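Local coordinates for protein adenylate cyclase (Hippeastrum hybrid cultivar, PDB 6YP4) that acts chiefly as a triphosphatase of the CYTH family, despite its naming as a putative adenylyl cyclase, and binds a GTP analogue together with magnesium, at residues K61-L66 with E83-P88; H33-D38 with I53-A58; S46-L51 with K67-L72. All blocks are in the same frame, centred on the assembly; numbering follows the deposited sequence.

Contact 1 (K61-L66 with E83-P88). With GCP (phosphomethylphosphonic acid guanylate ester), chain B.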
loop_
_atom_site.group_PDB
_atom_site.type_symbol
_atom_site.label_atom_id
_atom_site.label_comp_id
_atom_site.label_asym_id
_atom_site.label_seq_id
_atom_site.Cartn_x
_atom_site.Cartn_y
_atom_site.Cartn_z
ATOM N N LYS A 61 -1.252 6.655 12.252
ATOM C CA LYS A 61 -0.079 6.235 11.496
ATOM C C LYS A 61 0.684 7.493 11.072
ATOM O O LYS A 61 0.084 8.554 10.886
ATOM C CB LYS A 61 -0.513 5.376 10.295
ATOM C CG LYS A 61 0.472 5.287 9.157
ATOM C CD LYS A 61 0.133 4.130 8.221
ATOM C CE LYS A 61 -0.914 4.486 7.190
ATOM N NZ LYS A 61 -1.240 3.280 6.355
ATOM N N CYS A 62 2.012 7.384 10.968
ATOM C CA CYS A 62 2.877 8.521 10.646
ATOM C C CYS A 62 3.957 8.082 9.670
ATOM O O CYS A 62 4.595 7.039 9.873
ATOM C CB CYS A 62 3.531 9.107 11.915
ATOM S SG CYS A 62 4.452 10.685 11.652
ATOM N N VAL A 63 4.184 8.875 8.625
ATOM C CA VAL A 63 5.172 8.548 7.600
ATOM C C VAL A 63 6.090 9.745 7.378
ATOM O O VAL A 63 5.615 10.861 7.124
ATOM C CB VAL A 63 4.507 8.127 6.271
ATOM C CG1 VAL A 63 5.585 7.798 5.219
ATOM C CG2 VAL A 63 3.563 6.913 6.473
ATOM N N LEU A 64 7.402 9.509 7.443
ATOM C CA LEU A 64 8.414 10.528 7.169
ATOM C C LEU A 64 8.979 10.324 5.773
ATOM O O LEU A 64 9.240 9.187 5.374
ATOM C CB LEU A 64 9.541 10.467 8.211
ATOM C CG LEU A 64 10.810 11.298 8.054
ATOM C CD1 LEU A 64 10.495 12.772 8.355
ATOM C CD2 LEU A 64 11.872 10.788 9.015
ATOM N N SER A 65 9.168 11.416 5.022
ATOM C CA SER A 65 9.671 11.250 3.661
ATOM C C SER A 65 10.549 12.413 3.227
ATOM O O SER A 65 10.292 13.572 3.572
ATOM C CB SER A 65 8.534 11.094 2.643
ATOM O OG SER A 65 7.675 12.211 2.637
ATOM N N LEU A 66 11.574 12.093 2.443
ATOM C CA LEU A 66 12.361 13.093 1.734
ATOM C C LEU A 66 12.160 12.867 0.244
ATOM O O LEU A 66 12.377 11.759 -0.249
ATOM C CB LEU A 66 13.841 13.008 2.117
ATOM C CG LEU A 66 14.789 13.965 1.387
ATOM C CD1 LEU A 66 14.463 15.416 1.764
ATOM C CD2 LEU A 66 16.216 13.638 1.747
ATOM N N GLU A 83 11.225 7.088 2.097
ATOM C CA GLU A 83 10.262 7.304 3.164
ATOM C C GLU A 83 10.152 6.079 4.063
ATOM O O GLU A 83 10.558 4.967 3.707
ATOM C CB GLU A 83 8.884 7.705 2.616
ATOM C CG GLU A 83 8.198 6.681 1.775
ATOM C CD GLU A 83 6.767 7.081 1.407
ATOM O OE1 GLU A 83 6.028 6.208 0.897
ATOM O OE2 GLU A 83 6.379 8.257 1.623
ATOM N N GLU A 84 9.592 6.305 5.250
ATOM C CA GLU A 84 9.556 5.265 6.271
ATOM C C GLU A 84 8.530 5.660 7.313
ATOM O O GLU A 84 8.381 6.850 7.633
ATOM C CB GLU A 84 10.932 5.067 6.935
ATOM C CG GLU A 84 11.010 3.760 7.735
ATOM C CD GLU A 84 12.356 3.488 8.356
ATOM O OE1 GLU A 84 13.132 4.429 8.604
ATOM O OE2 GLU A 84 12.655 2.296 8.534
ATOM N N GLU A 85 7.799 4.666 7.804
ATOM C CA GLU A 85 6.860 4.906 8.887
ATOM C C GLU A 85 7.616 5.149 10.182
ATOM O O GLU A 85 8.655 4.531 10.437
ATOM C CB GLU A 85 5.900 3.727 9.051
ATOM C CG GLU A 85 4.822 3.669 7.983
ATOM C CD GLU A 85 3.698 2.703 8.322
ATOM O OE1 GLU A 85 2.768 2.575 7.496
ATOM O OE2 GLU A 85 3.746 2.064 9.400
ATOM N N ILE A 86 7.100 6.083 10.995
ATOM C CA ILE A 86 7.698 6.410 12.288
ATOM C C ILE A 86 6.612 6.442 13.363
ATOM O O ILE A 86 5.416 6.403 13.079
ATOM C CB ILE A 86 8.470 7.751 12.263
ATOM C CG1 ILE A 86 7.526 8.925 11.996
ATOM C CG2 ILE A 86 9.579 7.725 11.231
ATOM C CD1 ILE A 86 8.123 10.266 12.359
ATOM N N ASP A 87 7.053 6.490 14.616
ATOM C CA ASP A 87 6.129 6.533 15.752
ATOM C C ASP A 87 5.383 7.879 15.697
ATOM O O ASP A 87 6.036 8.921 15.711
ATOM C CB ASP A 87 6.939 6.352 17.036
ATOM C CG ASP A 87 6.116 6.472 18.309
ATOM O OD1 ASP A 87 4.974 6.978 18.301
ATOM O OD2 ASP A 87 6.650 6.033 19.340
ATOM N N PRO A 88 4.048 7.877 15.588
ATOM C CA PRO A 88 3.344 9.182 15.495
ATOM C C PRO A 88 3.651 10.089 16.649
ATOM O O PRO A 88 3.631 11.319 16.474
ATOM C CB PRO A 88 1.858 8.795 15.478
ATOM C CG PRO A 88 1.853 7.328 15.024
ATOM C CD PRO A 88 3.124 6.741 15.589
HETATM P PG GCP B . 1.357 12.816 -4.421
HETATM O O1G GCP B . 0.825 13.105 -5.793
HETATM O O2G GCP B . 0.343 13.200 -3.367
HETATM O O3G GCP B . 2.642 13.577 -4.207
HETATM C C3B GCP B . 1.678 11.021 -4.308
HETATM P PB GCP B . 2.413 10.661 -2.645
HETATM O O1B GCP B . 3.394 11.712 -2.214
HETATM O O2B GCP B . 1.331 10.444 -1.616
HETATM O O3A GCP B . 3.234 9.250 -2.843
HETATM P PA GCP B . 3.753 8.428 -1.518
HETATM O O1A GCP B . 5.161 7.951 -1.828
HETATM O O2A GCP B . 3.780 9.399 -0.356
HETATM O "O5'" GCP B . 2.694 7.160 -1.172
HETATM C "C5'" GCP B . 1.711 6.809 -2.136
HETATM C "C4'" GCP B . 2.374 6.205 -3.447
HETATM O "O4'" GCP B . 3.486 5.148 -3.167
HETATM C "C3'" GCP B . 1.482 5.581 -4.115
HETATM O "O3'" GCP B . 1.618 5.881 -5.526
HETATM C "C2'" GCP B . 1.650 3.948 -3.772
HETATM O "O2'" GCP B . 1.447 3.096 -4.961
HETATM C "C1'" GCP B . 2.787 3.749 -3.225
HETATM N N9 GCP B . 2.592 3.187 -1.829
HETATM C C8 GCP B . 2.602 3.996 -0.763
HETATM N N7 GCP B . 2.411 3.258 0.346
HETATM C C5 GCP B . 2.280 1.979 -0.038
HETATM C C6 GCP B . 2.068 0.805 0.682
HETATM O O6 GCP B . 1.971 0.843 1.864
HETATM N N1 GCP B . 1.973 -0.361 0.044
HETATM C C2 GCP B . 2.084 -0.404 -1.312
HETATM N N2 GCP B . 1.964 -1.735 -1.901
HETATM N N3 GCP B . 2.290 0.742 -2.017
HETATM C C4 GCP B . 2.388 1.932 -1.378
HETATM O O HOH W 1 0.529 1.070 7.233
HETATM O O HOH W 2 3.189 5.061 12.131
#
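Glu-83 and Ser-65 sit opposite each other in a non-hydrogen-bonded antiparallel pair, their CB atoms 3.4 Å apart, a closeness that suits a residue as small as serine. From that point the glutamate can be followed outward. Its CB also rests against the backbone at Leu-64 O. CG is wedged between the backbone N and the carbonyl carbon (chi1 64°), and the straight chain beyond it (chi2 173°) carries the carboxylate past Val-63, whose CG1 lies 3.7 Å from Glu-83 OE2. At the tip, Glu-83 OE1 comes to 3.3 Å from O1A of the bound GTP analogue. Two acceptors meet there, and their mutual repulsion is probably offset by a magnesium ion about 3 Å from the nearest atom of the side chain and by Arg-141 of the second subunit, salt-bridged to OE1. In the CYTH fold, antiparallel strands curl into a tunnel whose lining carries acidic residues for metal and basic ones for phosphate; Glu-83 is among the acidic ones. With an alanine here, the magnesium would probably lose a carboxylate from its surroundings and Arg-141 of the second subunit this salt-bridge partner. On the opposite face, Cys-62, Leu-64 and Ile-86 form an apolar patch beside Glu-84, whose carboxylate is hydrogen-bonded to His-26 of the second subunit. Cys-62 SG packs 3.6 Å from Ile-86 CG1, and Pro-88 adds its CB at 3.9 Å from Cys-62 CB, while Leu-64 faces Ile-110. Between Leu-64 and Glu-84 the backbones exchange both hydrogen bonds. Nearer the hairpin's open end, a water accepts from Cys-62 N and donates to Ile-86 O (2.8 Å).

Contact 2 (H33-D38 with I53-A58). With GCP (phosphomethylphosphonic acid guanylate ester), chain B.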
loop_
_atom_site.group_PDB
_atom_site.type_symbol
_atom_site.label_atom_id
_atom_site.label_comp_id
_atom_site.label_asym_id
_atom_site.label_seq_id
_atom_site.Cartn_x
_atom_site.Cartn_y
_atom_site.Cartn_z
ATOM N N HIS A 33 -3.034 14.444 7.119
ATOM C CA HIS A 33 -2.517 15.801 7.317
ATOM C C HIS A 33 -1.026 15.792 7.020
ATOM O O HIS A 33 -0.266 15.048 7.652
ATOM C CB HIS A 33 -2.801 16.321 8.736
ATOM C CG HIS A 33 -4.259 16.539 9.030
ATOM N ND1 HIS A 33 -5.101 15.524 9.435
ATOM C CD2 HIS A 33 -5.022 17.670 9.007
ATOM C CE1 HIS A 33 -6.319 16.004 9.608
ATOM N NE2 HIS A 33 -6.297 17.311 9.369
ATOM N N ASN A 34 -0.615 16.594 6.036
ATOM C CA ASN A 34 0.764 16.659 5.578
ATOM C C ASN A 34 1.430 17.907 6.150
ATOM O O ASN A 34 0.951 19.020 5.915
ATOM C CB ASN A 34 0.817 16.697 4.049
ATOM C CG ASN A 34 0.132 15.504 3.404
ATOM O OD1 ASN A 34 0.565 14.374 3.578
ATOM N ND2 ASN A 34 -0.893 15.760 2.588
ATOM N N LEU A 35 2.530 17.736 6.881
ATOM C CA LEU A 35 3.308 18.872 7.366
ATOM C C LEU A 35 4.725 18.837 6.805
ATOM O O LEU A 35 5.287 17.765 6.558
ATOM C CB LEU A 35 3.362 18.908 8.889
ATOM C CG LEU A 35 2.080 19.397 9.551
ATOM C CD1 LEU A 35 0.990 18.336 9.522
ATOM C CD2 LEU A 35 2.382 19.810 10.965
ATOM N N PHE A 36 5.317 20.021 6.621
ATOM C CA PHE A 36 6.601 20.148 5.939
ATOM C C PHE A 36 7.583 20.982 6.756
ATOM O O PHE A 36 7.192 21.853 7.546
ATOM C CB PHE A 36 6.428 20.768 4.542
ATOM C CG PHE A 36 5.541 19.971 3.642
ATOM C CD1 PHE A 36 4.164 20.172 3.656
ATOM C CD2 PHE A 36 6.072 19.012 2.791
ATOM C CE1 PHE A 36 3.331 19.435 2.847
ATOM C CE2 PHE A 36 5.243 18.263 1.985
ATOM C CZ PHE A 36 3.872 18.483 2.002
ATOM N N PHE A 37 8.873 20.711 6.539
ATOM C CA PHE A 37 9.952 21.240 7.363
ATOM C C PHE A 37 11.158 21.570 6.496
ATOM O O PHE A 37 11.370 20.949 5.450
ATOM C CB PHE A 37 10.357 20.221 8.454
ATOM C CG PHE A 37 9.226 19.789 9.312
ATOM C CD1 PHE A 37 8.988 20.427 10.519
ATOM C CD2 PHE A 37 8.382 18.756 8.906
ATOM C CE1 PHE A 37 7.940 20.038 11.320
ATOM C CE2 PHE A 37 7.325 18.360 9.693
ATOM C CZ PHE A 37 7.095 19.002 10.905
ATOM N N ASP A 38 11.946 22.552 6.942
ATOM C CA ASP A 38 13.133 23.015 6.231
ATOM C C ASP A 38 13.924 23.884 7.201
ATOM O O ASP A 38 13.449 24.210 8.293
ATOM C CB ASP A 38 12.765 23.795 4.962
ATOM C CG ASP A 38 13.896 23.845 3.939
ATOM O OD1 ASP A 38 15.059 23.587 4.323
ATOM O OD2 ASP A 38 13.624 24.156 2.747
ATOM N N ILE A 53 6.234 15.225 7.047
ATOM C CA ILE A 53 5.698 14.302 8.045
ATOM C C ILE A 53 4.187 14.234 7.840
ATOM O O ILE A 53 3.488 15.251 7.937
ATOM C CB ILE A 53 6.070 14.717 9.476
ATOM C CG1 ILE A 53 7.600 14.673 9.678
ATOM C CG2 ILE A 53 5.392 13.798 10.509
ATOM C CD1 ILE A 53 8.050 15.080 11.083
ATOM N N ARG A 54 3.688 13.046 7.505
ATOM C CA ARG A 54 2.268 12.843 7.219
ATOM C C ARG A 54 1.611 12.072 8.353
ATOM O O ARG A 54 2.095 11.004 8.754
ATOM C CB ARG A 54 2.069 12.096 5.896
ATOM C CG ARG A 54 0.636 11.541 5.699
ATOM C CD ARG A 54 0.490 10.813 4.360
ATOM N NE ARG A 54 0.613 11.681 3.183
ATOM C CZ ARG A 54 0.883 11.224 1.964
ATOM N NH1 ARG A 54 1.079 9.920 1.781
ATOM N NH2 ARG A 54 0.980 12.061 0.934
ATOM N N PHE A 55 0.489 12.595 8.842
ATOM C CA PHE A 55 -0.316 11.938 9.863
ATOM C C PHE A 55 -1.583 11.383 9.227
ATOM O O PHE A 55 -2.245 12.089 8.458
ATOM C CB PHE A 55 -0.668 12.925 10.985
ATOM C CG PHE A 55 0.531 13.484 11.695
ATOM C CD1 PHE A 55 1.200 12.741 12.648
ATOM C CD2 PHE A 55 0.985 14.753 11.409
ATOM C CE1 PHE A 55 2.315 13.256 13.301
ATOM C CE2 PHE A 55 2.099 15.273 12.052
ATOM C CZ PHE A 55 2.760 14.531 13.000
ATOM N N TYR A 56 -1.913 10.122 9.533
ATOM C CA TYR A 56 -3.130 9.478 9.041
ATOM C C TYR A 56 -4.194 9.483 10.134
ATOM O O TYR A 56 -3.908 9.134 11.287
ATOM C CB TYR A 56 -2.871 8.025 8.585
ATOM C CG TYR A 56 -2.098 7.892 7.262
ATOM C CD1 TYR A 56 -0.725 8.049 7.218
ATOM C CD2 TYR A 56 -2.753 7.600 6.072
ATOM C CE1 TYR A 56 -0.016 7.921 6.028
ATOM C CE2 TYR A 56 -2.046 7.460 4.870
ATOM C CZ TYR A 56 -0.679 7.622 4.861
ATOM O OH TYR A 56 0.034 7.498 3.677
ATOM N N ASP A 57 -5.414 9.888 9.763
ATOM C CA ASP A 57 -6.621 9.861 10.610
ATOM C C ASP A 57 -6.300 10.538 11.940
ATOM O O ASP A 57 -5.765 11.656 11.944
ATOM C CB ASP A 57 -7.131 8.429 10.729
ATOM C CG ASP A 57 -7.491 7.836 9.401
ATOM O OD1 ASP A 57 -7.841 8.606 8.487
ATOM O OD2 ASP A 57 -7.429 6.601 9.269
ATOM N N ALA A 58 -6.590 9.910 13.073
ATOM C CA ALA A 58 -6.423 10.544 14.370
ATOM C C ALA A 58 -5.102 10.088 14.987
ATOM O O ALA A 58 -5.052 9.366 15.980
ATOM C CB ALA A 58 -7.615 10.230 15.267
HETATM P PG GCP B . 1.357 12.816 -4.421
HETATM O O1G GCP B . 0.825 13.105 -5.793
HETATM O O2G GCP B . 0.343 13.200 -3.367
HETATM O O3G GCP B . 2.642 13.577 -4.207
HETATM C C3B GCP B . 1.678 11.021 -4.308
HETATM P PB GCP B . 2.413 10.661 -2.645
HETATM O O1B GCP B . 3.394 11.712 -2.214
HETATM O O2B GCP B . 1.331 10.444 -1.616
HETATM O O3A GCP B . 3.234 9.250 -2.843
HETATM P PA GCP B . 3.753 8.428 -1.518
HETATM O O1A GCP B . 5.161 7.951 -1.828
HETATM O O2A GCP B . 3.780 9.399 -0.356
HETATM O "O5'" GCP B . 2.694 7.160 -1.172
HETATM C "C5'" GCP B . 1.711 6.809 -2.136
HETATM C "C4'" GCP B . 2.374 6.205 -3.447
HETATM O "O4'" GCP B . 3.486 5.148 -3.167
HETATM C "C3'" GCP B . 1.482 5.581 -4.115
HETATM O "O3'" GCP B . 1.618 5.881 -5.526
HETATM C "C2'" GCP B . 1.650 3.948 -3.772
HETATM O "O2'" GCP B . 1.447 3.096 -4.961
HETATM C "C1'" GCP B . 2.787 3.749 -3.225
HETATM N N9 GCP B . 2.592 3.187 -1.829
HETATM C C8 GCP B . 2.602 3.996 -0.763
HETATM N N7 GCP B . 2.411 3.258 0.346
HETATM C C5 GCP B . 2.280 1.979 -0.038
HETATM C C6 GCP B . 2.068 0.805 0.682
HETATM O O6 GCP B . 1.971 0.843 1.864
HETATM N N1 GCP B . 1.973 -0.361 0.044
HETATM C C2 GCP B . 2.084 -0.404 -1.312
HETATM N N2 GCP B . 1.964 -1.735 -1.901
HETATM N N3 GCP B . 2.290 0.742 -2.017
HETATM C C4 GCP B . 2.388 1.932 -1.378
#
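His-33 to Leu-35 run antiparallel to Ile-53 to Phe-55, with short segment axes 4.7 Å apart at 162°, and the hydrogen-bonded pairs His-33/Phe-55 and Leu-35/Ile-53 flank the non-hydrogen-bonded pair Asn-34/Arg-54. In that central pair the two polar side chains lie side by side and point the same way. Asn-34 OD1 accepts a nearly straight bond of 2.7 Å from Arg-54 NE; the donor lies in the carbonyl plane and the oxygen close to the guanidinium plane, although the amide and guanidinium planes are 62° apart. The arginine chain bends at its third torsion (chi3 -66°), and with NE held by the amide its two terminal nitrogens are directed at the ligand. Arg-54 NH2 donates to GCP O2B at 3.0 Å, and Arg-54 NH1 reaches the same oxygen by a weak bond of 3.4 Å. A further bond from Arg-54 NH1 to Tyr-56 OH, 3.2 Å, also restrains the group's rotation. Asparagine suits its place because it offers an uncharged acceptor to a cation without competing for it as a carboxylate might. On the reverse face, Ile-53 CD1 packs 3.6 Å from Phe-37 CE2, and Leu-35 CD1 meets the edge of the Phe-55 ring, 4.0 Å from CD2, under helix 88-96. A second-shell amide positioning a first-shell arginine against a phosphate oxygen fits the basic wall of a CYTH triphosphate tunnel.

Contact 3 (S46-L51 with K67-L72). With GCP (phosphomethylphosphonic acid guanylate ester), chain B.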
loop_
_atom_site.group_PDB
_atom_site.type_symbol
_atom_site.label_atom_id
_atom_site.label_comp_id
_atom_site.label_asym_id
_atom_site.label_seq_id
_atom_site.Cartn_x
_atom_site.Cartn_y
_atom_site.Cartn_z
ATOM N N SER A 46 16.363 24.933 -1.685
ATOM C CA SER A 46 17.405 25.338 -2.626
ATOM C C SER A 46 17.968 24.172 -3.428
ATOM O O SER A 46 18.484 24.389 -4.527
ATOM C CB SER A 46 18.545 26.041 -1.887
ATOM O OG SER A 46 18.173 27.357 -1.515
ATOM N N VAL A 47 17.896 22.952 -2.907
ATOM C CA VAL A 47 18.337 21.779 -3.647
ATOM C C VAL A 47 17.145 20.943 -4.116
ATOM O O VAL A 47 17.301 19.761 -4.437
ATOM C CB VAL A 47 19.331 20.940 -2.825
ATOM C CG1 VAL A 47 20.499 21.800 -2.374
ATOM C CG2 VAL A 47 18.640 20.316 -1.623
ATOM N N PHE A 48 15.949 21.541 -4.138
ATOM C CA PHE A 48 14.766 20.951 -4.771
ATOM C C PHE A 48 14.251 19.739 -3.997
ATOM O O PHE A 48 13.840 18.736 -4.581
ATOM C CB PHE A 48 15.062 20.598 -6.231
ATOM C CG PHE A 48 15.696 21.733 -6.994
ATOM C CD1 PHE A 48 15.138 23.003 -6.952
ATOM C CD2 PHE A 48 16.866 21.541 -7.716
ATOM C CE1 PHE A 48 15.728 24.060 -7.633
ATOM C CE2 PHE A 48 17.458 22.594 -8.403
ATOM C CZ PHE A 48 16.886 23.854 -8.360
ATOM N N SER A 49 14.244 19.848 -2.673
ATOM C CA SER A 49 13.916 18.742 -1.789
ATOM C C SER A 49 12.804 19.159 -0.842
ATOM O O SER A 49 12.703 20.325 -0.445
ATOM C CB SER A 49 15.140 18.286 -0.978
ATOM O OG SER A 49 16.126 17.694 -1.809
ATOM N N ALA A 50 11.987 18.174 -0.472
ATOM C CA ALA A 50 10.809 18.360 0.361
ATOM C C ALA A 50 10.835 17.320 1.473
ATOM O O ALA A 50 10.936 16.120 1.194
ATOM C CB ALA A 50 9.538 18.219 -0.476
ATOM N N LEU A 51 10.763 17.774 2.730
ATOM C CA LEU A 51 10.735 16.883 3.898
ATOM C C LEU A 51 9.351 16.979 4.536
ATOM O O LEU A 51 8.964 18.043 5.045
ATOM C CB LEU A 51 11.838 17.259 4.886
ATOM C CG LEU A 51 12.034 16.502 6.203
ATOM C CD1 LEU A 51 12.380 15.062 5.935
ATOM C CD2 LEU A 51 13.157 17.175 6.988
ATOM N N LYS A 67 11.699 13.892 -0.466
ATOM C CA LYS A 67 11.479 13.802 -1.906
ATOM C C LYS A 67 12.317 14.858 -2.614
ATOM O O LYS A 67 12.299 16.029 -2.221
ATOM C CB LYS A 67 10.013 13.993 -2.255
ATOM C CG LYS A 67 9.139 12.807 -1.973
ATOM C CD LYS A 67 7.699 13.247 -1.955
ATOM C CE LYS A 67 6.766 12.143 -2.395
ATOM N NZ LYS A 67 5.917 12.630 -3.509
ATOM N N SER A 68 13.025 14.456 -3.670
ATOM C CA SER A 68 14.066 15.288 -4.248
ATOM C C SER A 68 13.975 15.321 -5.766
ATOM O O SER A 68 13.711 14.300 -6.409
ATOM C CB SER A 68 15.450 14.794 -3.835
ATOM O OG SER A 68 15.591 14.845 -2.427
ATOM N N ARG A 69 14.224 16.513 -6.321
ATOM C CA ARG A 69 14.300 16.801 -7.749
ATOM C C ARG A 69 13.150 16.169 -8.529
ATOM O O ARG A 69 13.378 15.241 -9.318
ATOM C CB ARG A 69 15.655 16.335 -8.291
ATOM C CG ARG A 69 16.817 17.174 -7.762
ATOM C CD ARG A 69 18.174 16.549 -8.019
ATOM N NE ARG A 69 18.339 15.287 -7.302
ATOM C CZ ARG A 69 18.654 15.193 -6.013
ATOM N NH1 ARG A 69 18.833 16.292 -5.290
ATOM N NH2 ARG A 69 18.784 14.001 -5.442
ATOM N N PRO A 70 11.911 16.626 -8.334
ATOM C CA PRO A 70 10.794 16.055 -9.098
ATOM C C PRO A 70 10.793 16.535 -10.541
ATOM O O PRO A 70 11.236 17.641 -10.856
ATOM C CB PRO A 70 9.549 16.561 -8.359
ATOM C CG PRO A 70 10.009 17.720 -7.567
ATOM C CD PRO A 70 11.446 17.490 -7.233
ATOM N N LYS A 71 10.275 15.679 -11.419
ATOM C CA LYS A 71 10.038 16.020 -12.815
ATOM C C LYS A 71 8.608 15.640 -13.173
ATOM O O LYS A 71 8.064 14.659 -12.652
ATOM C CB LYS A 71 11.027 15.313 -13.756
ATOM C CG LYS A 71 12.487 15.398 -13.322
ATOM C CD LYS A 71 13.433 15.249 -14.509
ATOM C CE LYS A 71 14.570 14.274 -14.213
ATOM N NZ LYS A 71 15.475 14.102 -15.391
ATOM N N LEU A 72 7.997 16.426 -14.054
ATOM C CA LEU A 72 6.592 16.239 -14.396
ATOM C C LEU A 72 6.378 16.686 -15.833
ATOM O O LEU A 72 6.710 17.825 -16.180
ATOM C CB LEU A 72 5.698 17.029 -13.444
ATOM C CG LEU A 72 4.196 16.854 -13.616
ATOM C CD1 LEU A 72 3.828 15.397 -13.428
ATOM C CD2 LEU A 72 3.467 17.727 -12.618
HETATM P PG GCP B . 1.357 12.816 -4.421
HETATM O O1G GCP B . 0.825 13.105 -5.793
HETATM O O2G GCP B . 0.343 13.200 -3.367
HETATM O O3G GCP B . 2.642 13.577 -4.207
HETATM C C3B GCP B . 1.678 11.021 -4.308
HETATM P PB GCP B . 2.413 10.661 -2.645
HETATM O O1B GCP B . 3.394 11.712 -2.214
HETATM O O2B GCP B . 1.331 10.444 -1.616
HETATM O O3A GCP B . 3.234 9.250 -2.843
HETATM P PA GCP B . 3.753 8.428 -1.518
HETATM O O1A GCP B . 5.161 7.951 -1.828
HETATM O O2A GCP B . 3.780 9.399 -0.356
HETATM O "O5'" GCP B . 2.694 7.160 -1.172
HETATM C "C5'" GCP B . 1.711 6.809 -2.136
HETATM C "C4'" GCP B . 2.374 6.205 -3.447
HETATM O "O4'" GCP B . 3.486 5.148 -3.167
HETATM C "C3'" GCP B . 1.482 5.581 -4.115
HETATM O "O3'" GCP B . 1.618 5.881 -5.526
HETATM C "C2'" GCP B . 1.650 3.948 -3.772
HETATM O "O2'" GCP B . 1.447 3.096 -4.961
HETATM C "C1'" GCP B . 2.787 3.749 -3.225
HETATM N N9 GCP B . 2.592 3.187 -1.829
HETATM C C8 GCP B . 2.602 3.996 -0.763
HETATM N N7 GCP B . 2.411 3.258 0.346
HETATM C C5 GCP B . 2.280 1.979 -0.038
HETATM C C6 GCP B . 2.068 0.805 0.682
HETATM O O6 GCP B . 1.971 0.843 1.864
HETATM N N1 GCP B . 1.973 -0.361 0.044
HETATM C C2 GCP B . 2.084 -0.404 -1.312
HETATM N N2 GCP B . 1.964 -1.735 -1.901
HETATM N N3 GCP B . 2.290 0.742 -2.017
HETATM C C4 GCP B . 2.388 1.932 -1.378
#
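Ser-49 and Ser-68 meet hydroxyl to hydroxyl across a non-hydrogen-bonded pair. Their OG atoms are 3.0 Å apart in a hydrogen bond that either could donate, so the two buried hydroxyls are partners to each other. Both place OG anti to the carbonyl carbon (chi1 -68° and -61°), which brings the two oxygens together, and serine is short enough to do this without parting the strands.

Backbone bonds frame this pair. Ala-50 and Lys-67 exchange two: Ala-50 N gives to Lys-67 O at 2.8 Å, and Lys-67 N returns one to Ala-50 O at 2.9 Å. On the other side of the serines, Arg-69 N donates to Phe-48 O at 2.8 Å, just where the second strand turns a corner.

Apolar contact is slight and lies at the surface. Phe-48 CB approaches Arg-69 CG at 4.1 Å, that methylene lying at the edge of the phenyl ring. Ser-68 CB lies over one face of the Arg-69 guanidinium, offset toward the rim.

Electrostatic contacts reach outward. The guanidinium of Arg-69 is paired by a salt bridge with Glu-80. Lys-67 serves the ligand: its long chain leaves the methyl of Ala-50 behind and crosses to GCP, where Lys-67 NZ donates to O1B at 3.0 Å. Its length and charge suit a strand set back from the phosphates.

Phe-48, with positive phi, is the C-prime residue of the Schellman motif that ends helix 43-46, and the chain enters strand 49-56 at the next residue. Leu-51 then packs on Leu-44 and on Val-114 of helix 109-118, while Lys-67 touches Glu-81 and Pro-70 touches Val-79, both on strand 76-86.

In the fold
All three contacts belong to one curled antiparallel sheet, in which strands 26-39, 49-56, 61-73 and 76-86 lie in that order. Contact 2 joins the first two, contact 3 the middle two and contact 1 the last two. Along the chain contact 2 closes before contact 1 opens, whereas contact 3 interleaves with both. The centres of contacts 1 and 2 are about 9 Å apart, and contact 3 lies about 17 to 18 Å from each, farther along the shared strands. Each brings a side chain to the same bound nucleotide analogue, so successive strands supply an arginine and a lysine, which hydrogen-bond it, and an acid beside the magnesium.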